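Local coordinates for 3-hydroxyacyl-CoA dehydrogenase (Burkholderia thailandensis, PDB 4XGN), which probably catalyses the NAD-dependent interconversion of 3-hydroxyacyl-CoA and 3-oxoacyl-CoA, as a Rossmann-fold member of the short-chain dehydrogenase family, at residues 110-115 with 166-171; 140-145 with 240-245; 152-157 with 250-255. All coordinates share one frame; numbering follows the deposited sequence. Where two conformers were deposited one is given.

Contact 1: residues 110-115 with 166-171; sequences ELFAKT and YAASKA. With NAD (nicotinamide-adenine-dinucleotide), chain I; EDO (1,2-ethanediol), chain J.
Apolar packing between the segments rests on Phe112, whose CZ lies 3.8 Å from CB of Ala168. With CG anti to the backbone N (chi1 -172°), the Phe112 ring leans across to the second helix, where the short Ala168 side chain lets it come this close. The methyl CG2 of Thr115 makes a van der Waals contact with the Tyr166 backbone, 3.8 Å from Tyr166 N. The axes of segments 110-115 and 166-171, on helices 109-135 and 164-184, pass 9.4 Å apart at 25°. Phe112 also stacks on Phe124 of the second subunit.

Two hydroxyls near this seam bond within their own helices: Thr115 OG1 to Leu111 O, on the other face of that carbonyl from Thr115 N, and Ser169 OG to Tyr166 O. Asn119 of helix 109-135 also reaches Ser169 OG.

Ligand bonds leave from the other side of helix 164-184. Tyr166 OH is 2.6 Å from NAD O2D, which lies at the ring edge, and also hydrogen-bonds an ethanediol. Chi1 of Lys170 (-63°) lays CG over the centre of the Tyr166 ring; a bend at chi2 leads on to NZ, which bonds NAD O3D at 2.8 Å. A tyrosine and a lysine four residues on, both gripping the nicotinamide ribose, form the YxxxK motif of short-chain dehydrogenases.

Contact 2: residues 140-145 with 240-245; sequences APTGER and ENPMLN
Glu144 meets Pro242 through one carboxylate oxygen: OE2 lies 3.6 Å from Pro242 CA and 3.8 Å from Pro242 CB, the two side chains crossing obliquely. Beside this, the methyl CG2 of Thr142 faces Pro242 CG at a looser 4.4 Å. The compact proline ring packs against that methyl and lets OE2 approach CA and CB, and its phi (-62°) also fits the turn.

The next shell fixes the carboxylate. Thr142 OG1 is 2.6 Å from Glu144 OE1 and donates to it nearly along the C-O axis. The glutamate chain, bent at chi2 (97°), turns back to receive this bond while its OE2 is directed to Pro242. OE2 also has a salt bridge to Arg190, whose other terminal nitrogen bonds Leu244 O, so one arginine ties both loops together.

Farther out, each loop is shaped by a type I turn. That from Ala140 to Gly143 is followed by a bond from Ala140 N to Glu144 O; at the backbone angles of Gly143 a CB would press against the carbonyl O of Thr142, hence glycine. In the other loop, Asn241 OD1 accepts from Met243 N at 3.0 Å, an Asx turn that sets Pro242 at the corner. Pro242 and Met243 pack on Glu230 of the third subunit.

The C-H groups of Pro242 would give the buried carboxylate little polar stabilisation; Thr142 and Arg190 supply it, and Arg190 probably keeps Glu144 ionised.

Contact 3: residues 152-157 with 250-255; sequences ASVAAF and RLDGAI. With NAD (nicotinamide-adenine-dinucleotide), chain I.
The guanidinium of Arg250 has Val154 CG1 over one face, 3.5 Å from NH2, and the carboxylate of Asp252 in plane at its edge. The Phe157 and Arg250 side chains run past each other in opposite directions, ring and guanidinium planes 26° apart, and Phe157 CB approaches Arg250 NH1 obliquely to 3.6 Å. Ala156 CB lies over the centre of one face of the Phe157 ring.

Arg250 grips Asp252 side-on, NE at 2.8 Å and NH2 at 3.0 Å both meeting OD2. A bend at chi3 (64°) swings the guanidinium round to make this salt bridge, and its flat, charged group can take a methyl on its face while its edge pairs with acids. NH2 has a second salt bridge, to Asp158. Asp252 OD1 is used separately: Ala254 N approaches it from above the carboxylate plane in an Asx turn, within a type I' turn.

On the other segment, Ser153 OG caps Ala155 N, and its CB lies 3.9 Å from NAD C5N. The contact thus joins the end of strand 248-251, at the sheet's edge within this chain, to the loop leading from strand 146-151 into helix 155-158; strand 189-196 runs between the two strands.

The three contacts interleave along the chain: 110-115, 140-145, 152-157 and 166-171 come first, and 240-245 and 250-255 close it. Contacts 1 and 3, with centres about 17 Å apart, touch each other, and helices 155-158 and 164-184 follow one another in the chain; Tyr166 packs on Ser153 and Ala155, and both contacts border the NAD. Contact 2 lies on the opposite side of the chain's centre from contact 1, about 32 Å between centres, in the loops entering strands 146-151 and 248-251, whereas contact 3 lies where those strands leave the parallel sheet. Cofactor binding thus gathers at the strands' C-terminal ends, while contacts 2 and 3 both meet the third subunit.

Contact 1: residues 110-115 with 166-171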
loop_
_atom_site.group_PDB
_atom_site.type_symbol
_atom_site.label_atom_id
_atom_site.label_comp_id
_atom_site.label_asym_id
_atom_site.label_seq_id
_atom_site.Cartn_x
_atom_site.Cartn_y
_atom_site.Cartn_z
ATOM N N GLU A 110 13.123 -15.419 -21.607
ATOM C CA GLU A 110 12.958 -16.729 -20.886
ATOM C C GLU A 110 13.223 -16.631 -19.394
ATOM O O GLU A 110 12.548 -17.320 -18.600
ATOM C CB GLU A 110 13.865 -17.837 -21.521
ATOM C CG GLU A 110 13.787 -19.206 -20.794
ATOM C CD GLU A 110 14.773 -19.468 -19.600
ATOM O OE1 GLU A 110 15.754 -18.703 -19.353
ATOM O OE2 GLU A 110 14.618 -20.529 -18.911
ATOM N N LEU A 111 14.206 -15.839 -18.976
ATOM C CA LEU A 111 14.520 -15.706 -17.563
ATOM C C LEU A 111 13.339 -15.088 -16.795
ATOM O O LEU A 111 12.989 -15.540 -15.714
ATOM C CB LEU A 111 15.793 -14.879 -17.356
ATOM C CG LEU A 111 16.335 -14.809 -15.944
ATOM C CD1 LEU A 111 16.592 -16.222 -15.424
ATOM C CD2 LEU A 111 17.616 -14.000 -15.905
ATOM N N PHE A 112 12.717 -14.080 -17.384
ATOM C CA PHE A 112 11.521 -13.481 -16.805
ATOM C C PHE A 112 10.384 -14.503 -16.765
ATOM O O PHE A 112 9.772 -14.755 -15.720
ATOM C CB PHE A 112 11.095 -12.240 -17.604
ATOM C CG PHE A 112 9.967 -11.459 -16.959
ATOM C CD1 PHE A 112 8.639 -11.770 -17.224
ATOM C CD2 PHE A 112 10.249 -10.413 -16.124
ATOM C CE1 PHE A 112 7.597 -11.057 -16.631
ATOM C CE2 PHE A 112 9.215 -9.668 -15.543
ATOM C CZ PHE A 112 7.894 -9.995 -15.794
ATOM N N ALA A 113 10.162 -15.158 -17.907
ATOM C CA ALA A 113 9.090 -16.130 -17.977
ATOM C C ALA A 113 9.275 -17.289 -16.992
ATOM O O ALA A 113 8.299 -17.649 -16.302
ATOM C CB ALA A 113 8.923 -16.660 -19.382
ATOM N N LYS A 114 10.497 -17.801 -16.836
ATOM C CA LYS A 114 10.746 -18.919 -15.910
ATOM C C LYS A 114 10.485 -18.508 -14.468
ATOM O O LYS A 114 9.876 -19.260 -13.689
ATOM C CB LYS A 114 12.174 -19.445 -16.025
ATOM C CG LYS A 114 12.498 -20.503 -14.981
ATOM C CD LYS A 114 13.655 -21.397 -15.379
ATOM C CE LYS A 114 13.742 -22.527 -14.360
ATOM N NZ LYS A 114 12.733 -23.592 -14.652
ATOM N N THR A 115 10.927 -17.299 -14.113
ATOM C CA THR A 115 10.708 -16.814 -12.728
ATOM C C THR A 115 9.230 -16.716 -12.417
ATOM O O THR A 115 8.746 -17.124 -11.349
ATOM C CB THR A 115 11.379 -15.439 -12.565
ATOM O OG1 THR A 115 12.768 -15.587 -12.856
ATOM C CG2 THR A 115 11.199 -14.893 -11.135
ATOM N N TYR A 166 11.709 -11.194 -10.409
ATOM C CA TYR A 166 11.382 -11.662 -9.059
ATOM C C TYR A 166 10.301 -10.783 -8.421
ATOM O O TYR A 166 9.308 -11.285 -7.933
ATOM C CB TYR A 166 12.637 -11.650 -8.223
ATOM C CG TYR A 166 12.488 -12.284 -6.860
ATOM C CD1 TYR A 166 12.264 -13.634 -6.728
ATOM C CD2 TYR A 166 12.671 -11.542 -5.726
ATOM C CE1 TYR A 166 12.182 -14.226 -5.488
ATOM C CE2 TYR A 166 12.570 -12.116 -4.469
ATOM C CZ TYR A 166 12.363 -13.472 -4.361
ATOM O OH TYR A 166 12.296 -14.108 -3.122
ATOM N N ALA A 167 10.469 -9.472 -8.535
ATOM C CA ALA A 167 9.484 -8.557 -7.991
ATOM C C ALA A 167 8.122 -8.720 -8.656
ATOM O O ALA A 167 7.093 -8.780 -7.985
ATOM C CB ALA A 167 9.951 -7.130 -8.152
ATOM N N ALA A 168 8.106 -8.843 -9.981
ATOM C CA ALA A 168 6.832 -9.114 -10.663
ATOM C C ALA A 168 6.141 -10.353 -10.140
ATOM O O ALA A 168 4.971 -10.343 -9.869
ATOM C CB ALA A 168 7.029 -9.231 -12.159
ATOM N N SER A 169 6.895 -11.433 -10.024
ATOM C CA SER A 169 6.351 -12.654 -9.550
ATOM C C SER A 169 5.825 -12.586 -8.143
ATOM O O SER A 169 4.758 -13.115 -7.867
ATOM C CB SER A 169 7.357 -13.807 -9.718
ATOM O OG SER A 169 8.366 -13.802 -8.705
ATOM N N LYS A 170 6.553 -11.937 -7.260
ATOM C CA LYS A 170 6.165 -11.883 -5.869
ATOM C C LYS A 170 5.045 -10.856 -5.617
ATOM O O LYS A 170 4.193 -11.054 -4.766
ATOM C CB LYS A 170 7.398 -11.621 -5.016
ATOM C CG LYS A 170 8.432 -12.712 -5.093
ATOM C CD LYS A 170 7.874 -14.047 -4.765
ATOM C CE LYS A 170 8.961 -15.014 -4.371
ATOM N NZ LYS A 170 8.452 -16.177 -3.652
ATOM N N ALA A 171 5.022 -9.772 -6.374
ATOM C CA ALA A 171 3.864 -8.852 -6.322
ATOM C C ALA A 171 2.603 -9.528 -6.832
ATOM O O ALA A 171 1.514 -9.287 -6.319
ATOM C CB ALA A 171 4.167 -7.622 -7.174
HETATM P PA NAD I . 15.679 -22.346 -1.045
HETATM O O1A NAD I . 16.384 -22.242 -2.349
HETATM O O2A NAD I . 16.476 -22.785 0.144
HETATM O O5B NAD I . 14.388 -23.290 -1.164
HETATM C C5B NAD I . 13.547 -23.243 -2.296
HETATM C C4B NAD I . 13.049 -24.666 -2.606
HETATM O O4B NAD I . 12.291 -24.483 -3.689
HETATM C C3B NAD I . 14.211 -25.597 -3.038
HETATM O O3B NAD I . 14.349 -26.739 -2.258
HETATM C C2B NAD I . 13.821 -25.817 -4.511
HETATM O O2B NAD I . 14.401 -27.074 -5.020
HETATM C C1B NAD I . 12.497 -25.699 -4.570
HETATM N N9A NAD I . 12.021 -25.364 -5.876
HETATM C C8A NAD I . 12.524 -24.474 -6.789
HETATM N N7A NAD I . 11.786 -24.530 -7.945
HETATM C C5A NAD I . 10.842 -25.427 -7.696
HETATM C C6A NAD I . 9.811 -25.877 -8.479
HETATM N N6A NAD I . 9.503 -25.542 -9.831
HETATM N N1A NAD I . 8.973 -26.800 -7.982
HETATM C C2A NAD I . 9.127 -27.299 -6.717
HETATM N N3A NAD I . 10.139 -26.841 -5.923
HETATM C C4A NAD I . 10.982 -25.929 -6.454
HETATM O O3 NAD I . 15.194 -20.827 -0.846
HETATM P PN NAD I . 14.235 -20.291 0.356
HETATM O O1N NAD I . 14.950 -19.115 0.936
HETATM O O2N NAD I . 13.813 -21.340 1.374
HETATM O O5D NAD I . 12.936 -19.762 -0.455
HETATM C C5D NAD I . 11.604 -20.058 -0.042
HETATM C C4D NAD I . 10.626 -19.046 -0.502
HETATM O O4D NAD I . 10.930 -17.902 0.181
HETATM C C3D NAD I . 10.779 -18.711 -2.008
HETATM O O3D NAD I . 9.573 -18.466 -2.590
HETATM C C2D NAD I . 11.653 -17.430 -1.905
HETATM O O2D NAD I . 11.578 -16.628 -3.171
HETATM C C1D NAD I . 11.141 -16.784 -0.878
HETATM N N1N NAD I . 11.945 -15.773 -0.202
HETATM C C2N NAD I . 13.201 -16.017 0.302
HETATM C C3N NAD I . 13.943 -15.032 0.942
HETATM C C7N NAD I . 15.333 -15.247 1.459
HETATM O O7N NAD I . 15.994 -14.288 1.783
HETATM N N7N NAD I . 15.854 -16.560 1.607
HETATM C C4N NAD I . 13.360 -13.755 1.088
HETATM C C5N NAD I . 12.093 -13.519 0.619
HETATM C C6N NAD I . 11.386 -14.518 -0.014
HETATM C C1 EDO J . 15.620 -12.897 -2.423
HETATM O O1 EDO J . 14.297 -12.845 -1.842
HETATM C C2 EDO J . 16.646 -13.450 -1.410
HETATM O O2 EDO J . 16.791 -12.579 -0.265
#

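Contact 2: residues 140-145 with 240-245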
loop_
_atom_site.group_PDB
_atom_site.type_symbol
_atom_site.label_atom_id
_atom_site.label_comp_id
_atom_site.label_asym_id
_atom_site.label_seq_id
_atom_site.Cartn_x
_atom_site.Cartn_y
_atom_site.Cartn_z
ATOM N N ALA A 140 -13.117 -27.840 10.482
ATOM C CA ALA A 140 -12.594 -27.913 11.838
ATOM C C ALA A 140 -13.550 -27.199 12.837
ATOM O O ALA A 140 -14.458 -26.493 12.424
ATOM C CB ALA A 140 -11.219 -27.262 11.889
ATOM N N PRO A 141 -13.341 -27.389 14.151
ATOM C CA PRO A 141 -14.279 -26.760 15.104
ATOM C C PRO A 141 -14.320 -25.234 15.041
ATOM O O PRO A 141 -15.375 -24.642 15.315
ATOM C CB PRO A 141 -13.790 -27.289 16.474
ATOM C CG PRO A 141 -13.161 -28.617 16.153
ATOM C CD PRO A 141 -12.523 -28.444 14.788
ATOM N N THR A 142 -13.203 -24.609 14.626
ATOM C CA THR A 142 -13.123 -23.159 14.443
ATOM C C THR A 142 -13.754 -22.700 13.148
ATOM O O THR A 142 -14.009 -21.521 12.962
ATOM C CB THR A 142 -11.673 -22.653 14.524
ATOM O OG1 THR A 142 -10.795 -23.583 13.877
ATOM C CG2 THR A 142 -11.250 -22.490 15.989
ATOM N N GLY A 143 -14.009 -23.639 12.250
ATOM C CA GLY A 143 -14.845 -23.388 11.095
ATOM C C GLY A 143 -14.069 -23.592 9.834
ATOM O O GLY A 143 -14.678 -23.728 8.787
ATOM N N GLU A 144 -12.731 -23.592 9.912
ATOM C CA GLU A 144 -11.915 -23.684 8.684
ATOM C C GLU A 144 -11.956 -25.078 8.101
ATOM O O GLU A 144 -11.829 -26.040 8.842
ATOM C CB GLU A 144 -10.420 -23.389 8.897
ATOM C CG GLU A 144 -10.040 -21.973 9.310
ATOM C CD GLU A 144 -9.848 -21.784 10.788
ATOM O OE1 GLU A 144 -10.305 -22.623 11.554
ATOM O OE2 GLU A 144 -9.257 -20.762 11.174
ATOM N N ARG A 145 -12.064 -25.167 6.793
ATOM C CA ARG A 145 -11.718 -26.411 6.105
ATOM C C ARG A 145 -10.195 -26.532 5.872
ATOM O O ARG A 145 -9.653 -27.634 5.765
ATOM C CB ARG A 145 -12.494 -26.550 4.824
ATOM C CG ARG A 145 -13.961 -26.793 4.990
ATOM C CD ARG A 145 -14.633 -27.200 3.680
ATOM N NE ARG A 145 -16.036 -27.547 3.895
ATOM C CZ ARG A 145 -17.020 -26.666 4.071
ATOM N NH1 ARG A 145 -16.795 -25.346 4.044
ATOM N NH2 ARG A 145 -18.252 -27.117 4.307
ATOM N N GLU A 240 -3.123 -20.794 13.293
ATOM C CA GLU A 240 -3.854 -20.770 14.559
ATOM C C GLU A 240 -4.728 -19.546 14.792
ATOM O O GLU A 240 -5.399 -19.498 15.817
ATOM C CB GLU A 240 -2.876 -20.982 15.720
ATOM C CG GLU A 240 -2.171 -22.345 15.615
ATOM C CD GLU A 240 -1.188 -22.659 16.738
ATOM O OE1 GLU A 240 -0.634 -21.736 17.381
ATOM O OE2 GLU A 240 -0.939 -23.853 16.970
ATOM N N ASN A 241 -4.705 -18.551 13.910
ATOM C CA ASN A 241 -5.493 -17.337 14.139
ATOM C C ASN A 241 -6.635 -17.244 13.144
ATOM O O ASN A 241 -6.429 -16.891 11.985
ATOM C CB ASN A 241 -4.619 -16.096 14.122
ATOM C CG ASN A 241 -5.328 -14.879 14.679
ATOM O OD1 ASN A 241 -6.550 -14.719 14.534
ATOM N ND2 ASN A 241 -4.559 -14.017 15.342
ATOM N N PRO A 242 -7.859 -17.530 13.593
ATOM C CA PRO A 242 -8.986 -17.543 12.666
ATOM C C PRO A 242 -9.299 -16.244 11.978
ATOM O O PRO A 242 -10.017 -16.268 10.981
ATOM C CB PRO A 242 -10.147 -17.962 13.560
ATOM C CG PRO A 242 -9.494 -18.704 14.636
ATOM C CD PRO A 242 -8.327 -17.860 14.951
ATOM N N MET A 243 -8.744 -15.131 12.464
ATOM C CA MET A 243 -9.073 -13.808 11.874
ATOM C C MET A 243 -8.077 -13.351 10.798
ATOM O O MET A 243 -8.325 -12.304 10.147
ATOM C CB MET A 243 -9.195 -12.738 12.949
ATOM C CG MET A 243 -10.540 -12.782 13.652
ATOM S SD MET A 243 -11.955 -12.344 12.613
ATOM C CE MET A 243 -11.589 -10.622 12.293
ATOM N N LEU A 244 -6.973 -14.084 10.609
ATOM C CA LEU A 244 -5.991 -13.709 9.591
ATOM C C LEU A 244 -6.454 -14.224 8.266
ATOM O O LEU A 244 -6.390 -15.427 8.012
ATOM C CB LEU A 244 -4.598 -14.192 9.983
ATOM C CG LEU A 244 -3.821 -13.367 11.007
ATOM C CD1 LEU A 244 -2.555 -14.123 11.434
ATOM C CD2 LEU A 244 -3.502 -11.968 10.459
ATOM N N ASN A 245 -6.903 -13.335 7.392
ATOM C CA ASN A 245 -7.322 -13.735 6.075
ATOM C C ASN A 245 -7.124 -12.567 5.069
ATOM O O ASN A 245 -7.362 -11.411 5.428
ATOM C CB ASN A 245 -8.772 -14.118 6.140
ATOM C CG ASN A 245 -9.224 -14.920 4.932
ATOM O OD1 ASN A 245 -8.403 -15.410 4.122
ATOM N ND2 ASN A 245 -10.524 -15.116 4.822
#

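Contact 3: residues 152-157 with 250-255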
loop_
_atom_site.group_PDB
_atom_site.type_symbol
_atom_site.label_atom_id
_atom_site.label_comp_id
_atom_site.label_asym_id
_atom_site.label_seq_id
_atom_site.Cartn_x
_atom_site.Cartn_y
_atom_site.Cartn_z
ATOM N N ALA A 152 5.553 -14.415 -0.697
ATOM C CA ALA A 152 5.942 -13.398 -1.582
ATOM C C ALA A 152 7.413 -13.018 -1.232
ATOM O O ALA A 152 8.270 -13.894 -1.231
ATOM C CB ALA A 152 4.968 -12.236 -1.545
ATOM N N SER A 153 7.691 -11.746 -0.978
ATOM C CA SER A 153 9.015 -11.172 -0.665
ATOM C C SER A 153 8.763 -9.698 -0.499
ATOM O O SER A 153 7.817 -9.161 -1.059
ATOM C CB SER A 153 9.969 -11.326 -1.853
ATOM O OG SER A 153 11.159 -10.586 -1.664
ATOM N N VAL A 154 9.666 -9.031 0.216
ATOM C CA VAL A 154 9.678 -7.586 0.252
ATOM C C VAL A 154 9.965 -7.029 -1.157
ATOM O O VAL A 154 9.609 -5.904 -1.439
ATOM C CB VAL A 154 10.668 -7.028 1.296
ATOM C CG1 VAL A 154 10.250 -7.433 2.699
ATOM C CG2 VAL A 154 12.110 -7.359 0.963
ATOM N N ALA A 155 10.511 -7.832 -2.050
ATOM C CA ALA A 155 10.677 -7.420 -3.440
ATOM C C ALA A 155 9.336 -7.123 -4.150
ATOM O O ALA A 155 9.352 -6.457 -5.189
ATOM C CB ALA A 155 11.448 -8.484 -4.237
ATOM N N ALA A 156 8.210 -7.596 -3.619
ATOM C CA ALA A 156 6.881 -7.212 -4.080
ATOM C C ALA A 156 6.681 -5.693 -4.000
ATOM O O ALA A 156 5.879 -5.157 -4.764
ATOM C CB ALA A 156 5.760 -7.916 -3.304
ATOM N N PHE A 157 7.373 -5.043 -3.069
ATOM C CA PHE A 157 7.168 -3.619 -2.718
ATOM C C PHE A 157 8.430 -2.787 -2.952
ATOM O O PHE A 157 8.318 -1.604 -3.282
ATOM C CB PHE A 157 6.779 -3.515 -1.254
ATOM C CG PHE A 157 5.666 -4.428 -0.877
ATOM C CD1 PHE A 157 4.417 -4.276 -1.475
ATOM C CD2 PHE A 157 5.883 -5.517 -0.014
ATOM C CE1 PHE A 157 3.362 -5.115 -1.139
ATOM C CE2 PHE A 157 4.826 -6.345 0.354
ATOM C CZ PHE A 157 3.587 -6.178 -0.269
ATOM N N ARG A 250 4.678 -8.400 5.913
ATOM C CA ARG A 250 6.147 -8.240 5.835
ATOM C C ARG A 250 6.804 -8.840 7.075
ATOM O O ARG A 250 6.439 -8.501 8.215
ATOM C CB ARG A 250 6.529 -6.789 5.692
ATOM C CG ARG A 250 5.984 -6.161 4.413
ATOM C CD ARG A 250 6.381 -4.685 4.268
ATOM N NE ARG A 250 7.840 -4.524 4.136
ATOM C CZ ARG A 250 8.531 -3.971 3.145
ATOM N NH1 ARG A 250 7.958 -3.330 2.153
ATOM N NH2 ARG A 250 9.854 -3.982 3.201
ATOM N N LEU A 251 7.804 -9.689 6.864
ATOM C CA LEU A 251 8.561 -10.272 7.971
ATOM C C LEU A 251 10.022 -9.965 7.647
ATOM O O LEU A 251 10.681 -10.709 6.934
ATOM C CB LEU A 251 8.345 -11.786 8.060
ATOM C CG LEU A 251 9.077 -12.536 9.172
ATOM C CD1 LEU A 251 8.513 -12.127 10.530
ATOM C CD2 LEU A 251 8.936 -14.034 8.947
ATOM N N ASP A 252 10.523 -8.835 8.140
ATOM C CA ASP A 252 11.718 -8.275 7.537
ATOM C C ASP A 252 12.603 -7.398 8.434
ATOM O O ASP A 252 13.494 -6.772 7.937
ATOM C CB ASP A 252 11.312 -7.490 6.297
ATOM C CG ASP A 252 10.438 -6.275 6.613
ATOM O OD1 ASP A 252 10.227 -5.942 7.830
ATOM O OD2 ASP A 252 9.945 -5.673 5.631
ATOM N N GLY A 253 12.380 -7.375 9.740
ATOM C CA GLY A 253 13.217 -6.533 10.583
ATOM C C GLY A 253 13.136 -5.042 10.273
ATOM O O GLY A 253 14.023 -4.290 10.632
ATOM N N ALA A 254 12.049 -4.631 9.627
ATOM C CA ALA A 254 11.814 -3.227 9.193
ATOM C C ALA A 254 12.739 -2.748 8.104
ATOM O O ALA A 254 12.733 -1.553 7.819
ATOM C CB ALA A 254 11.826 -2.225 10.365
ATOM N N ILE A 255 13.451 -3.620 7.404
ATOM C CA ILE A 255 14.281 -3.148 6.287
ATOM C C ILE A 255 13.371 -2.678 5.150
ATOM O O ILE A 255 12.242 -3.208 4.952
ATOM C CB ILE A 255 15.248 -4.271 5.811
ATOM C CG1 ILE A 255 16.485 -3.716 5.074
ATOM C CG2 ILE A 255 14.504 -5.314 4.959
ATOM C CD1 ILE A 255 17.566 -4.751 4.837
HETATM P PA NAD I . 15.679 -22.346 -1.045
HETATM O O1A NAD I . 16.384 -22.242 -2.349
HETATM O O2A NAD I . 16.476 -22.785 0.144
HETATM O O5B NAD I . 14.388 -23.290 -1.164
HETATM C C5B NAD I . 13.547 -23.243 -2.296
HETATM C C4B NAD I . 13.049 -24.666 -2.606
HETATM O O4B NAD I . 12.291 -24.483 -3.689
HETATM C C3B NAD I . 14.211 -25.597 -3.038
HETATM O O3B NAD I . 14.349 -26.739 -2.258
HETATM C C2B NAD I . 13.821 -25.817 -4.511
HETATM O O2B NAD I . 14.401 -27.074 -5.020
HETATM C C1B NAD I . 12.497 -25.699 -4.570
HETATM N N9A NAD I . 12.021 -25.364 -5.876
HETATM C C8A NAD I . 12.524 -24.474 -6.789
HETATM N N7A NAD I . 11.786 -24.530 -7.945
HETATM C C5A NAD I . 10.842 -25.427 -7.696
HETATM C C6A NAD I . 9.811 -25.877 -8.479
HETATM N N6A NAD I . 9.503 -25.542 -9.831
HETATM N N1A NAD I . 8.973 -26.800 -7.982
HETATM C C2A NAD I . 9.127 -27.299 -6.717
HETATM N N3A NAD I . 10.139 -26.841 -5.923
HETATM C C4A NAD I . 10.982 -25.929 -6.454
HETATM O O3 NAD I . 15.194 -20.827 -0.846
HETATM P PN NAD I . 14.235 -20.291 0.356
HETATM O O1N NAD I . 14.950 -19.115 0.936
HETATM O O2N NAD I . 13.813 -21.340 1.374
HETATM O O5D NAD I . 12.936 -19.762 -0.455
HETATM C C5D NAD I . 11.604 -20.058 -0.042
HETATM C C4D NAD I . 10.626 -19.046 -0.502
HETATM O O4D NAD I . 10.930 -17.902 0.181
HETATM C C3D NAD I . 10.779 -18.711 -2.008
HETATM O O3D NAD I . 9.573 -18.466 -2.590
HETATM C C2D NAD I . 11.653 -17.430 -1.905
HETATM O O2D NAD I . 11.578 -16.628 -3.171
HETATM C C1D NAD I . 11.141 -16.784 -0.878
HETATM N N1N NAD I . 11.945 -15.773 -0.202
HETATM C C2N NAD I . 13.201 -16.017 0.302
HETATM C C3N NAD I . 13.943 -15.032 0.942
HETATM C C7N NAD I . 15.333 -15.247 1.459
HETATM O O7N NAD I . 15.994 -14.288 1.783
HETATM N N7N NAD I . 15.854 -16.560 1.607
HETATM C C4N NAD I . 13.360 -13.755 1.088
HETATM C C5N NAD I . 12.093 -13.519 0.619
HETATM C C6N NAD I . 11.386 -14.518 -0.014
#